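CELL WALL surface anchor family protein (Streptococcus pneumoniae, PDB 2WW8) is the adhesin of the pneumococcal pilus, RrgA, an elongated multidomain surface protein that probably attaches the bacterium to host cells. Local coordinates at residues 150-155 / 710-715; 599-604 / 696-701; 815-820 / 834-839. All blocks are in the same frame, centred on the assembly; numbering follows the deposited sequence. Where two conformers were deposited one is given.

Overall arrangement
Interactions 1 and 2 share one body of the elongated molecule, their centres 10 Å apart, whereas interaction 3 lies far along the chain, its centre about 92 Å from that of interaction 2. The first two are joined directly: strands 699-701 and 711-712 are neighbours in one antiparallel sheet, and Arg697 of interaction 2 forms a salt bridge with Asp712 of interaction 1. All three are partly buried; interaction 1 is a loop held by carboxylates at an outermost strand, while interaction 2 is backbone pairing within the sheet. Interaction 3, in a separate prealbumin-like domain, is joined by a backbone hydrogen bond from Ile834 to Ile818 and otherwise relies mainly on proline and aliphatic packing.

Interaction 1 (150-155 / 710-715); sequences TYPDVQ and VRDFPI
The loop between strands 148-150 and 157-162 docks on strand 711-712, an outermost strand of the antiparallel sheet in the Ig-like region, through Asp153 and Asp712. The backbone N of Asp712 donates to OD2 of Asp153 over 2.9 Å and almost straight, at 178°, although it meets the oxygen from above the carboxylate plane. In return the backbone N of Asp153 gives a weak, bent bond to OD2 of Asp712 at 2.8 Å. The Asp153 carboxylate is brought to the strand by a chi1 of 40°, with CG lodged between the backbone N and the carbonyl carbon; its other oxygen, OD1, accepts from the N of Val154 within the loop. Pro152 lies across the Asp712 carboxylate, its CD 3.4 Å from CG of Asp712. Farther along, the Tyr151 ring runs alongside Pro714: the hydroxyl OH lies 3.3 Å from CB of Pro714, and the ring edge faces the carbonyl carbon of Phe713. Arg182 serves both segments, with a salt bridge to Asp153, a hydrogen bond to the carbonyl of Asp712 and a cation-pi contact with Tyr151. OD2 of Asp153 and OD2 of Asp712 are close, like-charged neighbours at 3.4 Å; the salt bridges to Arg182 and, from Asp712, to Arg697 probably offset the repulsion and favour both carboxylates remaining charged.

Interaction 2 (599-604 / 696-701); sequences TDPMGE and GRTTLH
Thr599 and Thr699 form an antiparallel hydrogen-bonded pair, their CA atoms 5.2 Å apart, where strands 593-601 and 699-701 run side by side in the sheet of the Ig-like region. Each backbone N donates to the other's carbonyl O over 2.9 Å, and a CA-H...O contact from CA of Thr698 to O of Thr599 adds to the pairing. Beyond the pair the chains stay together through Gly696, whose N donates a hydrogen bond to O of Pro601 at 2.8 Å. The Pro601 ring packs against the next carbonyl, with CD 3.2 Å from O of Arg697. Asp600 and Thr698 run alongside each other. The Asp600 carboxylate, swung anti to the backbone N (chi1 -176°), sets CG 3.9 Å from the Thr698 methyl CG2, while its OD2 is taken by Tyr678. Thr698 OG1 turns back to O of Gly696 and also receives a bond from Lys191. On the face bearing Thr599 and Thr699, the two hydroxyls are too far apart to bond directly; one water joins OG1 of both and lies in the ring plane of His701, 2.6 Å from its ND1.

Interaction 3 (815-820 / 834-839); sequences NKPIVA and IVPQDI
A chi1 of 49° tucks CG1 of Ile834 in toward its own backbone, and the extended second torsion (165°) carries CD1 over strand 816-824 to Pro817. There CD1 of Ile834 presses on CB of Pro817 at 3.4 Å, closer than usual for two carbons, while CG2 of Ile834 rests on CB of Ala820. The Ile834 backbone N donates a hydrogen bond to O of Ile818 over 2.7 Å. One residue on, CA of Val835 makes a CA-H...O contact with O of Pro817, and CG2 of Val835 lies beside CG2 of Ile818 at 3.9 Å. The Pro836 ring meets the Pro817 ring at a slant, CD of Pro836 to CG of Pro817 3.8 Å. A type II turn from Pro836 to Ile839 then brings the chain back, so that CD1 of Ile839 touches CE of Lys816 at 3.7 Å, the aliphatic lysine chain crossing it at about a right angle. This packing belongs to the prealbumin-like domain: strand 816-824 lies between strands 797-805 and 827-833, antiparallel to both, with a classic beta bulge where Ile818 and Val819 both face Leu801, and segment 834-839 links strands 827-833 and 841-846.

Interaction 1 (150-155 / 710-715)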
loop_
_atom_site.group_PDB
_atom_site.type_symbol
_atom_site.label_atom_id
_atom_site.label_comp_id
_atom_site.label_asym_id
_atom_site.label_seq_id
_atom_site.Cartn_x
_atom_site.Cartn_y
_atom_site.Cartn_z
ATOM N N THR A 150 18.237 -8.010 -1.208
ATOM C CA THR A 150 18.360 -9.050 -0.172
ATOM C C THR A 150 18.216 -8.391 1.215
ATOM O O THR A 150 18.922 -7.419 1.535
ATOM C CB THR A 150 19.663 -9.848 -0.308
ATOM O OG1 THR A 150 19.688 -10.508 -1.584
ATOM C CG2 THR A 150 19.802 -10.936 0.765
ATOM N N TYR A 151 17.260 -8.877 2.007
ATOM C CA TYR A 151 17.081 -8.433 3.395
ATOM C C TYR A 151 18.251 -8.889 4.218
ATOM O O TYR A 151 18.525 -10.089 4.279
ATOM C CB TYR A 151 15.808 -8.992 4.014
ATOM C CG TYR A 151 14.539 -8.330 3.523
ATOM C CD1 TYR A 151 14.301 -6.978 3.794
ATOM C CD2 TYR A 151 13.551 -9.049 2.865
ATOM C CE1 TYR A 151 13.166 -6.362 3.372
ATOM C CE2 TYR A 151 12.362 -8.423 2.451
ATOM C CZ TYR A 151 12.174 -7.088 2.746
ATOM O OH TYR A 151 11.017 -6.458 2.321
ATOM N N PRO A 152 18.967 -7.943 4.838
ATOM C CA PRO A 152 20.133 -8.422 5.610
ATOM C C PRO A 152 19.763 -9.346 6.778
ATOM O O PRO A 152 20.499 -10.288 6.973
ATOM C CB PRO A 152 20.748 -7.137 6.158
ATOM C CG PRO A 152 20.400 -6.129 5.053
ATOM C CD PRO A 152 18.980 -6.483 4.666
ATOM N N ASP A 153 18.669 -9.073 7.495
ATOM C CA ASP A 153 18.358 -9.715 8.753
ATOM C C ASP A 153 18.246 -11.244 8.598
ATOM O O ASP A 153 18.812 -11.988 9.392
ATOM C CB ASP A 153 17.071 -9.212 9.404
ATOM C CG ASP A 153 15.892 -8.960 8.420
ATOM O OD1 ASP A 153 15.757 -9.522 7.309
ATOM O OD2 ASP A 153 14.995 -8.202 8.815
ATOM N N VAL A 154 17.487 -11.688 7.602
ATOM C CA VAL A 154 17.286 -13.128 7.383
ATOM C C VAL A 154 17.677 -13.531 5.975
ATOM O O VAL A 154 17.507 -14.692 5.612
ATOM C CB VAL A 154 15.866 -13.618 7.746
ATOM C CG1 VAL A 154 15.583 -13.326 9.217
ATOM C CG2 VAL A 154 14.825 -12.938 6.817
ATOM N N GLN A 155 18.256 -12.620 5.200
ATOM C CA GLN A 155 19.027 -13.034 4.040
ATOM C C GLN A 155 18.151 -13.566 2.896
ATOM O O GLN A 155 18.615 -14.423 2.159
ATOM C CB GLN A 155 20.028 -14.134 4.424
ATOM C CG GLN A 155 21.151 -13.676 5.328
ATOM C CD GLN A 155 22.189 -12.869 4.588
ATOM O OE1 GLN A 155 23.072 -13.417 3.916
ATOM N NE2 GLN A 155 22.073 -11.549 4.680
ATOM N N VAL A 710 16.101 -6.694 15.294
ATOM C CA VAL A 710 16.201 -5.712 14.258
ATOM C C VAL A 710 15.460 -6.293 13.063
ATOM O O VAL A 710 15.663 -7.450 12.653
ATOM C CB VAL A 710 17.662 -5.502 13.851
ATOM C CG1 VAL A 710 17.742 -4.190 13.148
ATOM C CG2 VAL A 710 18.491 -5.415 15.072
ATOM N N ARG A 711 14.584 -5.479 12.506
ATOM C CA ARG A 711 13.900 -5.828 11.270
ATOM C C ARG A 711 14.257 -4.825 10.147
ATOM O O ARG A 711 14.096 -3.634 10.355
ATOM C CB ARG A 711 12.373 -5.779 11.477
ATOM C CG ARG A 711 11.814 -6.430 12.786
ATOM C CD ARG A 711 12.219 -7.873 12.803
ATOM N NE ARG A 711 11.546 -8.626 13.858
ATOM C CZ ARG A 711 12.081 -9.679 14.449
ATOM N NH1 ARG A 711 13.312 -10.064 14.123
ATOM N NH2 ARG A 711 11.410 -10.332 15.389
ATOM N N ASP A 712 14.681 -5.312 8.980
ATOM C CA ASP A 712 14.991 -4.513 7.812
ATOM C C ASP A 712 13.753 -4.049 7.036
ATOM O O ASP A 712 12.822 -4.803 6.820
ATOM C CB ASP A 712 15.926 -5.273 6.851
ATOM C CG ASP A 712 17.336 -5.353 7.396
ATOM O OD1 ASP A 712 17.979 -4.283 7.392
ATOM O OD2 ASP A 712 17.762 -6.426 7.919
ATOM N N PHE A 713 13.789 -2.799 6.602
ATOM C CA PHE A 713 12.891 -2.276 5.579
ATOM C C PHE A 713 13.433 -2.605 4.175
ATOM O O PHE A 713 14.659 -2.626 3.952
ATOM C CB PHE A 713 12.872 -0.726 5.678
ATOM C CG PHE A 713 12.051 -0.204 6.825
ATOM C CD1 PHE A 713 12.591 -0.083 8.095
ATOM C CD2 PHE A 713 10.781 0.312 6.572
ATOM C CE1 PHE A 713 11.807 0.450 9.140
ATOM C CE2 PHE A 713 9.997 0.843 7.573
ATOM C CZ PHE A 713 10.520 0.920 8.860
ATOM N N PRO A 714 12.540 -2.753 3.188
ATOM C CA PRO A 714 13.064 -2.942 1.827
ATOM C C PRO A 714 13.532 -1.595 1.217
ATOM O O PRO A 714 13.150 -0.566 1.768
ATOM C CB PRO A 714 11.847 -3.487 1.081
ATOM C CG PRO A 714 10.673 -2.866 1.785
ATOM C CD PRO A 714 11.063 -2.763 3.241
ATOM N N ILE A 715 14.361 -1.568 0.160
ATOM C CA ILE A 715 15.051 -0.329 -0.269
ATOM C C ILE A 715 14.875 0.039 -1.776
ATOM O O ILE A 715 15.277 -0.739 -2.636
ATOM C CB ILE A 715 16.596 -0.425 -0.024
ATOM C CG1 ILE A 715 16.931 -1.015 1.347
ATOM C CG2 ILE A 715 17.223 0.951 -0.112
ATOM C CD1 ILE A 715 16.643 -0.015 2.407
#

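Interaction 2 (599-604 / 696-701)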
loop_
_atom_site.group_PDB
_atom_site.type_symbol
_atom_site.label_atom_id
_atom_site.label_comp_id
_atom_site.label_asym_id
_atom_site.label_seq_id
_atom_site.Cartn_x
_atom_site.Cartn_y
_atom_site.Cartn_z
ATOM N N THR A 599 15.601 3.494 12.121
ATOM C CA THR A 599 16.896 4.074 11.781
ATOM C C THR A 599 17.022 4.032 10.267
ATOM O O THR A 599 16.941 2.958 9.612
ATOM C CB THR A 599 18.060 3.299 12.412
ATOM O OG1 THR A 599 17.851 3.244 13.841
ATOM C CG2 THR A 599 19.432 3.985 12.121
ATOM N N ASP A 600 17.229 5.219 9.706
ATOM C CA ASP A 600 17.112 5.428 8.250
ATOM C C ASP A 600 18.236 6.332 7.717
ATOM O O ASP A 600 18.031 7.551 7.531
ATOM C CB ASP A 600 15.733 5.995 7.902
ATOM C CG ASP A 600 15.500 6.159 6.403
ATOM O OD1 ASP A 600 16.283 5.671 5.552
ATOM O OD2 ASP A 600 14.501 6.813 6.052
ATOM N N PRO A 601 19.418 5.724 7.439
ATOM C CA PRO A 601 20.552 6.459 6.864
ATOM C C PRO A 601 20.279 6.761 5.384
ATOM O O PRO A 601 19.702 5.901 4.671
ATOM C CB PRO A 601 21.746 5.505 7.036
ATOM C CG PRO A 601 21.259 4.243 7.619
ATOM C CD PRO A 601 19.729 4.298 7.655
ATOM N N MET A 602 20.584 7.986 4.939
ATOM C CA MET A 602 20.538 8.216 3.495
ATOM C C MET A 602 21.563 7.307 2.771
ATOM O O MET A 602 22.668 7.071 3.303
ATOM C CB MET A 602 20.845 9.686 3.231
ATOM C CG MET A 602 19.822 10.649 3.779
ATOM S SD MET A 602 18.090 10.452 3.267
ATOM C CE MET A 602 17.421 9.504 4.619
ATOM N N GLY A 603 21.234 6.803 1.578
ATOM C CA GLY A 603 22.252 6.139 0.717
ATOM C C GLY A 603 23.414 7.026 0.266
ATOM O O GLY A 603 23.279 8.263 0.268
ATOM N N GLU A 604 24.560 6.428 -0.095
ATOM C CA GLU A 604 25.636 7.114 -0.832
ATOM C C GLU A 604 25.033 7.918 -1.981
ATOM O O GLU A 604 24.221 7.380 -2.738
ATOM C CB GLU A 604 26.594 6.072 -1.428
ATOM C CG GLU A 604 27.549 6.549 -2.530
ATOM C CD GLU A 604 28.515 5.478 -3.006
ATOM O OE1 GLU A 604 28.442 4.341 -2.481
ATOM O OE2 GLU A 604 29.340 5.782 -3.903
ATOM N N GLY A 696 20.730 3.668 3.328
ATOM C CA GLY A 696 21.633 2.618 3.764
ATOM C C GLY A 696 20.730 1.579 4.431
ATOM O O GLY A 696 19.518 1.543 4.198
ATOM N N ARG A 697 21.317 0.738 5.266
ATOM C CA ARG A 697 20.486 -0.265 5.987
ATOM C C ARG A 697 19.436 0.429 6.855
ATOM O O ARG A 697 19.785 1.119 7.844
ATOM C CB ARG A 697 21.375 -1.222 6.801
ATOM C CG ARG A 697 20.476 -2.284 7.479
ATOM C CD ARG A 697 21.122 -3.073 8.611
ATOM N NE ARG A 697 20.284 -4.256 8.845
ATOM C CZ ARG A 697 20.560 -5.187 9.760
ATOM N NH1 ARG A 697 21.621 -5.031 10.545
ATOM N NH2 ARG A 697 19.773 -6.261 9.905
ATOM N N THR A 698 18.165 0.242 6.477
ATOM C CA THR A 698 17.000 0.802 7.147
ATOM C C THR A 698 16.305 -0.167 8.095
ATOM O O THR A 698 15.930 -1.235 7.664
ATOM C CB THR A 698 16.006 1.372 6.103
ATOM O OG1 THR A 698 16.721 2.245 5.225
ATOM C CG2 THR A 698 14.960 2.271 6.791
ATOM N N THR A 699 16.134 0.170 9.368
ATOM C CA THR A 699 15.782 -0.845 10.381
ATOM C C THR A 699 14.686 -0.327 11.287
ATOM O O THR A 699 14.542 0.892 11.532
ATOM C CB THR A 699 17.010 -1.321 11.234
ATOM O OG1 THR A 699 17.558 -0.224 12.003
ATOM C CG2 THR A 699 18.138 -1.815 10.305
ATOM N N LEU A 700 13.914 -1.284 11.785
ATOM C CA LEU A 700 13.027 -1.047 12.909
ATOM C C LEU A 700 13.552 -1.869 14.082
ATOM O O LEU A 700 13.778 -3.101 13.938
ATOM C CB LEU A 700 11.620 -1.545 12.533
ATOM C CG LEU A 700 10.639 -1.637 13.726
ATOM C CD1 LEU A 700 10.362 -0.254 14.305
ATOM C CD2 LEU A 700 9.332 -2.343 13.283
ATOM N N HIS A 701 13.780 -1.225 15.227
ATOM C CA HIS A 701 13.973 -1.988 16.473
ATOM C C HIS A 701 12.580 -1.894 17.108
ATOM O O HIS A 701 12.227 -0.819 17.568
ATOM C CB HIS A 701 14.990 -1.352 17.436
ATOM C CG HIS A 701 16.412 -1.517 16.993
ATOM N ND1 HIS A 701 16.959 -0.785 15.962
ATOM C CD2 HIS A 701 17.403 -2.324 17.446
ATOM C CE1 HIS A 701 18.222 -1.141 15.782
ATOM N NE2 HIS A 701 18.524 -2.057 16.688
HETATM O O HOH W 1 16.169 1.012 14.261
#

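Interaction 3 (815-820 / 834-839)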
loop_
_atom_site.group_PDB
_atom_site.type_symbol
_atom_site.label_atom_id
_atom_site.label_comp_id
_atom_site.label_asym_id
_atom_site.label_seq_id
_atom_site.Cartn_x
_atom_site.Cartn_y
_atom_site.Cartn_z
ATOM N N ASN A 815 49.902 44.866 -72.287
ATOM C CA ASN A 815 48.609 44.202 -72.005
ATOM C C ASN A 815 48.486 42.816 -72.615
ATOM O O ASN A 815 47.692 42.623 -73.533
ATOM C CB ASN A 815 47.418 45.055 -72.460
ATOM C CG ASN A 815 47.475 46.444 -71.883
ATOM O OD1 ASN A 815 47.482 46.631 -70.663
ATOM N ND2 ASN A 815 47.577 47.431 -72.762
ATOM N N LYS A 816 49.309 41.879 -72.148
ATOM C CA LYS A 816 49.305 40.522 -72.695
ATOM C C LYS A 816 48.875 39.515 -71.599
ATOM O O LYS A 816 49.322 39.652 -70.464
ATOM C CB LYS A 816 50.687 40.146 -73.288
ATOM C CG LYS A 816 51.191 40.936 -74.525
ATOM C CD LYS A 816 50.302 40.768 -75.777
ATOM C CE LYS A 816 50.726 41.755 -76.891
ATOM N NZ LYS A 816 49.524 42.350 -77.517
ATOM N N PRO A 817 48.043 38.495 -71.930
ATOM C CA PRO A 817 47.768 37.420 -70.970
ATOM C C PRO A 817 49.055 36.624 -70.655
ATOM O O PRO A 817 49.815 36.293 -71.563
ATOM C CB PRO A 817 46.783 36.510 -71.727
ATOM C CG PRO A 817 47.059 36.753 -73.192
ATOM C CD PRO A 817 47.568 38.179 -73.298
ATOM N N ILE A 818 49.319 36.341 -69.386
ATOM C CA ILE A 818 50.515 35.575 -69.004
ATOM C C ILE A 818 50.178 34.199 -68.398
ATOM O O ILE A 818 50.589 33.158 -68.926
ATOM C CB ILE A 818 51.433 36.365 -68.043
ATOM C CG1 ILE A 818 51.675 37.781 -68.578
ATOM C CG2 ILE A 818 52.781 35.620 -67.820
ATOM C CD1 ILE A 818 52.418 37.766 -69.907
ATOM N N VAL A 819 49.396 34.205 -67.319
ATOM C CA VAL A 819 49.115 32.976 -66.585
ATOM C C VAL A 819 47.615 32.834 -66.351
ATOM O O VAL A 819 46.919 33.829 -66.072
ATOM C CB VAL A 819 49.750 32.964 -65.167
ATOM C CG1 VAL A 819 49.595 31.565 -64.530
ATOM C CG2 VAL A 819 51.217 33.358 -65.186
ATOM N N ALA A 820 47.157 31.586 -66.465
ATOM C CA ALA A 820 45.809 31.172 -66.064
ATOM C C ALA A 820 45.904 30.256 -64.855
ATOM O O ALA A 820 46.850 29.466 -64.724
ATOM C CB ALA A 820 45.086 30.435 -67.189
ATOM N N ILE A 834 49.498 31.205 -70.444
ATOM C CA ILE A 834 48.677 31.556 -71.607
ATOM C C ILE A 834 49.373 32.646 -72.429
ATOM O O ILE A 834 48.719 33.401 -73.127
ATOM C CB ILE A 834 47.259 31.989 -71.168
ATOM C CG1 ILE A 834 47.348 33.026 -70.046
ATOM C CG2 ILE A 834 46.416 30.739 -70.819
ATOM C CD1 ILE A 834 46.013 33.746 -69.839
ATOM N N VAL A 835 50.696 32.755 -72.328
ATOM C CA VAL A 835 51.452 33.737 -73.109
ATOM C C VAL A 835 51.228 33.440 -74.588
ATOM O O VAL A 835 51.430 32.301 -75.038
ATOM C CB VAL A 835 52.971 33.708 -72.763
ATOM C CG1 VAL A 835 53.751 34.777 -73.562
ATOM C CG2 VAL A 835 53.179 33.947 -71.267
ATOM N N PRO A 836 50.793 34.451 -75.356
ATOM C CA PRO A 836 50.753 34.231 -76.806
ATOM C C PRO A 836 52.133 33.929 -77.440
ATOM O O PRO A 836 53.178 34.352 -76.936
ATOM C CB PRO A 836 50.168 35.554 -77.348
ATOM C CG PRO A 836 49.461 36.167 -76.212
ATOM C CD PRO A 836 50.249 35.772 -74.986
ATOM N N GLN A 837 52.104 33.211 -78.562
ATOM C CA GLN A 837 53.286 32.873 -79.351
ATOM C C GLN A 837 54.168 34.101 -79.601
ATOM O O GLN A 837 53.664 35.188 -79.932
ATOM C CB GLN A 837 52.831 32.271 -80.697
ATOM C CG GLN A 837 53.941 31.559 -81.519
ATOM C CD GLN A 837 54.830 30.653 -80.651
ATOM O OE1 GLN A 837 54.328 29.845 -79.855
ATOM N NE2 GLN A 837 56.151 30.779 -80.822
ATOM N N ASP A 838 55.474 33.959 -79.392
ATOM C CA ASP A 838 56.420 35.060 -79.697
ATOM C C ASP A 838 56.435 36.289 -78.792
ATOM O O ASP A 838 57.242 37.191 -79.031
ATOM C CB ASP A 838 56.223 35.590 -81.123
ATOM C CG ASP A 838 56.650 34.592 -82.178
ATOM O OD1 ASP A 838 57.606 33.822 -81.905
ATOM O OD2 ASP A 838 56.024 34.593 -83.271
ATOM N N ILE A 839 55.554 36.355 -77.796
ATOM C CA ILE A 839 55.634 37.414 -76.781
ATOM C C ILE A 839 56.794 37.080 -75.854
ATOM O O ILE A 839 56.962 35.907 -75.478
ATOM C CB ILE A 839 54.335 37.555 -75.948
ATOM C CG1 ILE A 839 53.145 37.892 -76.852
ATOM C CG2 ILE A 839 54.494 38.609 -74.852
ATOM C CD1 ILE A 839 53.285 39.150 -77.687
#